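Local coordinates for 3-oxoacyl-[acyl-carrier-protein] synthase 2 (PDB 4JGA), which probably catalyses the condensation of malonyl-acyl carrier protein with a growing acyl chain, an elongation step of bacterial fatty acid synthesis, at residues Gly64-Ser69 against Met254-Gly259; Gly131-Ile136 against Pro215-Gly220. All blocks are in the same frame, centred on the assembly; numbering follows the deposited sequence.

Both contacts are buried and lie within the N-terminal thiolase-like half of the synthase, their centres about 13 Å apart, yet they are built differently. Interaction 1, nearer the centre of the chain, ties a loop to the residues leading into the central-sheet strand 257-265 through backbone hydrogen bonds and one buried carboxylate. Interaction 2 joins the first turns of helices 133-146 and 218-226 by apolar packing, close to the second subunit, with Lys134 at an exposed edge; its polar bonds lie within each helix start or run through Glu137. The two contacts touch: Met254 CE lies 3.3 Å from Pro215 O, and Leu65 CD2 packs on Val216 CG1.

Interaction 1. Residues Gly64-Ser69 against Met254-Gly259; sequences GLIDNS and MGEGAG
Glu256 reaches across to the backbone of Ile66 and holds the 64-69 loop much as a main-chain carbonyl would. Its CG sits between the backbone N and the carbonyl carbon (chi1 56°), and from there the chain runs extended, carrying Glu256 OE1 to within 2.8 Å of Ile66 N. The bond is nearly straight, 163° at the hydrogen, and uses the anti lone pair of OE1. A water donates to this oxygen and to Ile66 O, so the carboxylate holds the N-H directly and the carbonyl through the water; Glu256 OE2 has a weak hydrogen bond with Tyr97 OH.

Leu65 CD2 comes 3.6 Å from Glu256 OE1, and the Ile66 side chain crosses that of Glu256 obliquely, its CG1 lying over the carboxylate. Ile66 CD1 extends further, to 3.4 Å from Glu256 O. Behind this grip the backbones form a single bridge between Gly64 and Gly255, made by Gly64 N to Met254 O (2.8 Å) and a weak return bond from Glu256 N to Gly64 O.

Bridge and carboxylate tie the loop after strand 62-64 to the residues leading into strand 257-265, in the central sheet of the thiolase-like fold, beside helices 93-109 and 218-226.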
loop_
_atom_site.group_PDB
_atom_site.type_symbol
_atom_site.label_atom_id
_atom_site.label_comp_id
_atom_site.label_asym_id
_atom_site.label_seq_id
_atom_site.Cartn_x
_atom_site.Cartn_y
_atom_site.Cartn_z
ATOM N N GLY A 64 21.656 -2.738 -10.047
ATOM C CA GLY A 64 21.698 -3.997 -9.307
ATOM C C GLY A 64 20.666 -4.946 -9.891
ATOM O O GLY A 64 19.465 -4.763 -9.714
ATOM N N LEU A 65 21.146 -5.959 -10.590
ATOM C CA LEU A 65 20.276 -6.824 -11.365
ATOM C C LEU A 65 20.394 -8.281 -10.958
ATOM O O LEU A 65 21.490 -8.799 -10.661
ATOM C CB LEU A 65 20.598 -6.679 -12.854
ATOM C CG LEU A 65 20.340 -5.294 -13.463
ATOM C CD1 LEU A 65 21.030 -5.191 -14.824
ATOM C CD2 LEU A 65 18.837 -5.003 -13.589
ATOM N N ILE A 66 19.241 -8.934 -10.966
ATOM C CA ILE A 66 19.118 -10.348 -10.666
ATOM C C ILE A 66 19.784 -11.093 -11.830
ATOM O O ILE A 66 19.517 -10.796 -12.993
ATOM C CB ILE A 66 17.625 -10.780 -10.579
ATOM C CG1 ILE A 66 16.852 -10.026 -9.476
ATOM C CG2 ILE A 66 17.499 -12.265 -10.354
ATOM C CD1 ILE A 66 17.539 -10.022 -8.138
ATOM N N ASP A 67 20.605 -12.084 -11.513
ATOM C CA ASP A 67 21.177 -12.935 -12.548
ATOM C C ASP A 67 20.053 -13.538 -13.427
ATOM O O ASP A 67 19.108 -14.140 -12.917
ATOM C CB ASP A 67 21.984 -14.048 -11.901
ATOM C CG ASP A 67 22.633 -14.982 -12.928
ATOM O OD1 ASP A 67 22.499 -14.799 -14.142
ATOM O OD2 ASP A 67 23.262 -15.947 -12.505
ATOM N N ASN A 68 20.168 -13.409 -14.738
ATOM C CA ASN A 68 19.224 -14.073 -15.621
ATOM C C ASN A 68 19.930 -14.899 -16.716
ATOM O O ASN A 68 19.410 -15.069 -17.813
ATOM C CB ASN A 68 18.293 -13.041 -16.237
ATOM C CG ASN A 68 19.035 -12.074 -17.127
ATOM O OD1 ASN A 68 20.249 -11.833 -16.951
ATOM N ND2 ASN A 68 18.340 -11.545 -18.127
ATOM N N SER A 69 21.104 -15.434 -16.414
ATOM C CA SER A 69 21.766 -16.343 -17.327
ATOM C C SER A 69 20.939 -17.628 -17.523
ATOM O O SER A 69 20.153 -18.009 -16.661
ATOM C CB SER A 69 23.159 -16.681 -16.810
ATOM O OG SER A 69 23.080 -17.399 -15.606
ATOM N N MET A 254 19.876 2.139 -8.917
ATOM C CA MET A 254 18.663 1.343 -8.814
ATOM C C MET A 254 18.980 -0.162 -8.834
ATOM O O MET A 254 19.893 -0.609 -9.521
ATOM C CB MET A 254 17.688 1.619 -9.970
ATOM C CG MET A 254 17.228 3.053 -10.077
ATOM S SD MET A 254 16.350 3.332 -11.621
ATOM C CE MET A 254 14.873 2.326 -11.337
ATOM N N GLY A 255 18.188 -0.905 -8.084
ATOM C CA GLY A 255 18.244 -2.353 -8.051
ATOM C C GLY A 255 16.867 -3.008 -7.983
ATOM O O GLY A 255 15.831 -2.344 -7.851
ATOM N N GLU A 256 16.879 -4.335 -8.113
ATOM C CA GLU A 256 15.649 -5.122 -8.174
ATOM C C GLU A 256 15.813 -6.349 -7.286
ATOM O O GLU A 256 16.919 -6.821 -7.071
ATOM C CB GLU A 256 15.337 -5.535 -9.618
ATOM C CG GLU A 256 16.471 -6.303 -10.277
ATOM C CD GLU A 256 16.120 -6.941 -11.604
ATOM O OE1 GLU A 256 16.969 -7.711 -12.085
ATOM O OE2 GLU A 256 15.012 -6.701 -12.151
ATOM N N GLY A 257 14.685 -6.839 -6.788
ATOM C CA GLY A 257 14.644 -8.106 -6.048
ATOM C C GLY A 257 13.556 -8.093 -5.004
ATOM O O GLY A 257 12.593 -7.328 -5.103
ATOM N N ALA A 258 13.700 -8.958 -4.016
ATOM C CA ALA A 258 12.742 -9.057 -2.950
ATOM C C ALA A 258 13.358 -9.608 -1.672
ATOM O O ALA A 258 14.370 -10.355 -1.679
ATOM C CB ALA A 258 11.550 -9.914 -3.390
ATOM N N GLY A 259 12.721 -9.253 -0.579
ATOM C CA GLY A 259 13.056 -9.733 0.745
ATOM C C GLY A 259 11.766 -9.951 1.518
ATOM O O GLY A 259 10.969 -9.050 1.653
HETATM O O HOH W 1 17.395 -9.241 -14.148
#

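Interaction 2. Residues Gly131-Ile136 against Pro215-Gly220; sequences GGLKMI and PVTPVG
Leu133 makes most of the apolar contact, pointing from the first turn of its helix into the bend that opens the other. Its CG lies anti to the backbone N (chi1 -180°), and the two methyls divide the opposing surface between them. CD1 meets Val219 CG1 at 3.9 Å, the side chains crossing at a slant. CD2 instead settles against main chain, 3.7 Å from Gly220 CA, with the carbonyl oxygen of Pro215 also nearby. The absence of a side chain at Gly220 allows this close approach. Toward the exposed edge, Lys134 CB rests on Thr217 CG2 at 3.8 Å, whereas the lysine's amino group turns to a salt bridge with Asp138.

The hydrogen bonds are of two kinds: those within each helix start, and those from Glu137, just beyond the 131-136 segment, which join the two helices. Thr217 is an N-cap: with chi1 at 83°, OG1 faces the helix start and accepts from Gly220 N at 3.1 Å, with 159° at the hydrogen. The same hydroxyl bonds Glu137 OE1, and Glu137 OE2 takes Val219 N, linking cap and first turn to helix 133-146. Leu133 CD2 packs 3.7 Å from Thr217 OG1, placing a methyl beside this polar network. Gly132 is the N-cap residue of the other helix, and its carbonyl oxygen accepts from Ile136 N.

The arrangement is a capped helix start packed against another at the dimer interface. Helix 133-146 is further flanked by helix 155-159 through Met135 and Ile136. Ile136 of the second subunit packs on Leu133, and Phe155 of that subunit on Val219.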
loop_
_atom_site.group_PDB
_atom_site.type_symbol
_atom_site.label_atom_id
_atom_site.label_comp_id
_atom_site.label_asym_id
_atom_site.label_seq_id
_atom_site.Cartn_x
_atom_site.Cartn_y
_atom_site.Cartn_z
ATOM N N GLY A 131 5.680 -1.177 -7.911
ATOM C CA GLY A 131 4.844 -2.275 -8.376
ATOM C C GLY A 131 5.085 -2.638 -9.849
ATOM O O GLY A 131 6.235 -2.799 -10.284
ATOM N N GLY A 132 3.992 -2.752 -10.616
ATOM C CA GLY A 132 4.028 -3.387 -11.925
ATOM C C GLY A 132 4.371 -2.435 -13.039
ATOM O O GLY A 132 3.608 -2.284 -14.026
ATOM N N LEU A 133 5.498 -1.768 -12.877
ATOM C CA LEU A 133 5.912 -0.689 -13.768
ATOM C C LEU A 133 6.133 -1.165 -15.192
ATOM O O LEU A 133 5.604 -0.567 -16.134
ATOM C CB LEU A 133 7.167 -0.024 -13.231
ATOM C CG LEU A 133 7.681 1.122 -14.089
ATOM C CD1 LEU A 133 6.598 2.170 -14.267
ATOM C CD2 LEU A 133 8.950 1.707 -13.509
ATOM N N LYS A 134 6.882 -2.252 -15.362
ATOM C CA LYS A 134 7.120 -2.823 -16.681
ATOM C C LYS A 134 5.785 -3.289 -17.332
ATOM O O LYS A 134 5.561 -3.088 -18.514
ATOM C CB LYS A 134 8.128 -3.976 -16.595
ATOM C CG LYS A 134 8.277 -4.743 -17.903
ATOM C CD LYS A 134 9.548 -5.588 -17.915
ATOM C CE LYS A 134 9.636 -6.526 -19.120
ATOM N NZ LYS A 134 9.765 -5.759 -20.392
ATOM N N MET A 135 4.915 -3.900 -16.546
ATOM C CA MET A 135 3.644 -4.401 -17.032
ATOM C C MET A 135 2.789 -3.258 -17.579
ATOM O O MET A 135 2.292 -3.347 -18.705
ATOM C CB MET A 135 2.899 -5.163 -15.920
ATOM C CG MET A 135 1.588 -5.831 -16.346
ATOM S SD MET A 135 1.720 -6.885 -17.795
ATOM C CE MET A 135 2.974 -8.076 -17.241
ATOM N N ILE A 136 2.719 -2.155 -16.833
ATOM C CA ILE A 136 1.928 -1.005 -17.255
ATOM C C ILE A 136 2.582 -0.324 -18.450
ATOM O O ILE A 136 1.910 0.012 -19.398
ATOM C CB ILE A 136 1.681 -0.002 -16.107
ATOM C CG1 ILE A 136 0.877 -0.675 -14.992
ATOM C CG2 ILE A 136 0.924 1.237 -16.594
ATOM C CD1 ILE A 136 0.710 0.157 -13.730
ATOM N N PRO A 215 12.069 -2.291 -10.813
ATOM C CA PRO A 215 11.853 -0.956 -11.314
ATOM C C PRO A 215 12.784 -0.567 -12.462
ATOM O O PRO A 215 12.682 0.557 -12.975
ATOM C CB PRO A 215 12.214 -0.128 -10.110
ATOM C CG PRO A 215 13.424 -0.853 -9.558
ATOM C CD PRO A 215 13.147 -2.312 -9.816
ATOM N N VAL A 216 13.690 -1.460 -12.846
ATOM C CA VAL A 216 14.683 -1.135 -13.851
ATOM C C VAL A 216 14.080 -1.357 -15.248
ATOM O O VAL A 216 14.257 -2.415 -15.866
ATOM C CB VAL A 216 15.991 -1.937 -13.663
ATOM C CG1 VAL A 216 17.065 -1.455 -14.631
ATOM C CG2 VAL A 216 16.475 -1.807 -12.216
ATOM N N THR A 217 13.360 -0.333 -15.707
ATOM C CA THR A 217 12.764 -0.273 -17.032
ATOM C C THR A 217 13.142 1.069 -17.657
ATOM O O THR A 217 13.640 1.987 -16.957
ATOM C CB THR A 217 11.211 -0.379 -16.956
ATOM O OG1 THR A 217 10.642 0.913 -16.667
ATOM C CG2 THR A 217 10.800 -1.362 -15.873
ATOM N N PRO A 218 12.865 1.223 -18.971
ATOM C CA PRO A 218 13.244 2.484 -19.615
ATOM C C PRO A 218 12.613 3.707 -18.922
ATOM O O PRO A 218 13.297 4.704 -18.621
ATOM C CB PRO A 218 12.693 2.309 -21.045
ATOM C CG PRO A 218 12.716 0.826 -21.290
ATOM C CD PRO A 218 12.337 0.242 -19.943
ATOM N N VAL A 219 11.329 3.625 -18.629
ATOM C CA VAL A 219 10.639 4.780 -18.024
ATOM C C VAL A 219 11.014 4.944 -16.545
ATOM O O VAL A 219 11.105 6.062 -16.038
ATOM C CB VAL A 219 9.120 4.729 -18.244
ATOM C CG1 VAL A 219 8.448 3.833 -17.229
ATOM C CG2 VAL A 219 8.510 6.129 -18.152
ATOM N N GLY A 220 11.321 3.833 -15.887
ATOM C CA GLY A 220 11.811 3.853 -14.506
ATOM C C GLY A 220 13.157 4.549 -14.350
ATOM O O GLY A 220 13.319 5.446 -13.510
#